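Protein-arginine-phosphatase (Geobacillus stearothermophilus, PDB 4PIC) removes phosphate from phosphorylated arginine residues in proteins, probably counteracting the arginine kinase McsB, and has almost no activity on phosphotyrosine peptides. Local coordinates at residues Glu45-Val48 against His49-Met52. Sequence-based numbering, arbitrary orientation.
Sequences EASV and HAKM
Lys-51 reaches back from the first turn of helix 48-56 to Glu-45, in the loop that leads into it, and makes a salt bridge, Lys-51 NZ to Glu-45 OE1 at 2.6 Å. The extended Lys-51 chain, chi2 to chi4 all near 180°, carries CE past Ala-46 O at 3.5 Å and on to the carboxylate. It crosses the glutamate side chain at about a right angle, and the ammonium meets OE1 from above the carboxylate plane, 60° out of it. Arg-64 adds a long, weak ion pair to the same oxygen.

Val-48 opens the helix. Its carbonyl O accepts the backbone N-H of Met-52, a selenomethionine, N to O at 2.9 Å. The two side chains lie side by side, with Val-48 CG2, anti to the valine backbone N, 3.8 Å from Met-52 CE. Just before it, Ser-47 O takes the N-H of Lys-51 almost straight, at 168°.

A water joins Ser-47 OG to His-49 N, accepting the N-H of the latter at 3.0 Å. His-49 itself meets Tyr-126, ring to ring. Ser-47 is the N-cap residue of helix 48-56, its carbonyl O starting the i to i+4 bonds, and its side chain touches Cys-14 of the phosphate-binding loop (P-loop), a residue that probably binds substrate in this low molecular weight phosphatase fold.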
# COMPACT_ATOMS: atom_id res chain seq x y z
N GLU A 45 1.29 -10.29 15.61
CA GLU A 45 2.61 -10.30 16.24
C GLU A 45 3.67 -9.93 15.20
O GLU A 45 3.44 -10.07 14.00
CB GLU A 45 2.92 -11.70 16.77
CG GLU A 45 1.99 -12.20 17.85
CD GLU A 45 2.74 -12.55 19.12
OE1 GLU A 45 3.52 -11.70 19.60
OE2 GLU A 45 2.57 -13.68 19.63
N ALA A 46 4.83 -9.47 15.67
CA ALA A 46 5.99 -9.39 14.81
C ALA A 46 6.26 -10.81 14.31
O ALA A 46 5.96 -11.79 15.00
CB ALA A 46 7.19 -8.85 15.57
N SER A 47 6.81 -10.93 13.10
CA SER A 47 7.08 -12.26 12.56
C SER A 47 8.12 -13.00 13.39
O SER A 47 8.89 -12.39 14.14
CB SER A 47 7.53 -12.19 11.10
OG SER A 47 8.81 -11.62 11.00
N VAL A 48 8.13 -14.32 13.28
CA VAL A 48 8.98 -15.11 14.16
C VAL A 48 10.46 -14.80 13.99
O VAL A 48 11.19 -14.72 14.97
CB VAL A 48 8.69 -16.64 14.04
CG1 VAL A 48 9.05 -17.16 12.64
CG2 VAL A 48 9.44 -17.40 15.10
N HIS A 49 10.91 -14.58 12.75
CA HIS A 49 12.32 -14.27 12.54
C HIS A 49 12.67 -12.89 13.09
O HIS A 49 13.77 -12.70 13.59
CB HIS A 49 12.71 -14.36 11.06
CG HIS A 49 12.89 -15.76 10.56
ND1 HIS A 49 12.90 -16.06 9.22
CD2 HIS A 49 13.10 -16.93 11.21
CE1 HIS A 49 13.09 -17.36 9.06
NE2 HIS A 49 13.21 -17.91 10.26
N ALA A 50 11.73 -11.95 13.01
CA ALA A 50 11.96 -10.62 13.59
C ALA A 50 12.11 -10.78 15.10
O ALA A 50 13.03 -10.22 15.71
CB ALA A 50 10.81 -9.67 13.26
N LYS A 51 11.22 -11.56 15.71
CA LYS A 51 11.34 -11.80 17.14
C LYS A 51 12.65 -12.47 17.49
O LYS A 51 13.29 -12.12 18.48
CB LYS A 51 10.19 -12.67 17.64
CG LYS A 51 8.84 -11.97 17.69
CD LYS A 51 7.90 -12.84 18.51
CE LYS A 51 6.48 -12.36 18.46
NZ LYS A 51 5.63 -13.22 19.34
N MSE A 52 13.07 -13.43 16.69
CA MSE A 52 14.31 -14.14 16.97
C MSE A 52 15.53 -13.25 16.90
O MSE A 52 16.35 -13.27 17.81
CB MSE A 52 14.47 -15.32 16.02
CG MSE A 52 13.65 -16.53 16.40
SE MSE A 52 13.63 -17.87 14.99
CE MSE A 52 12.66 -19.26 15.91
O HOH W 1 9.59 -14.52 10.10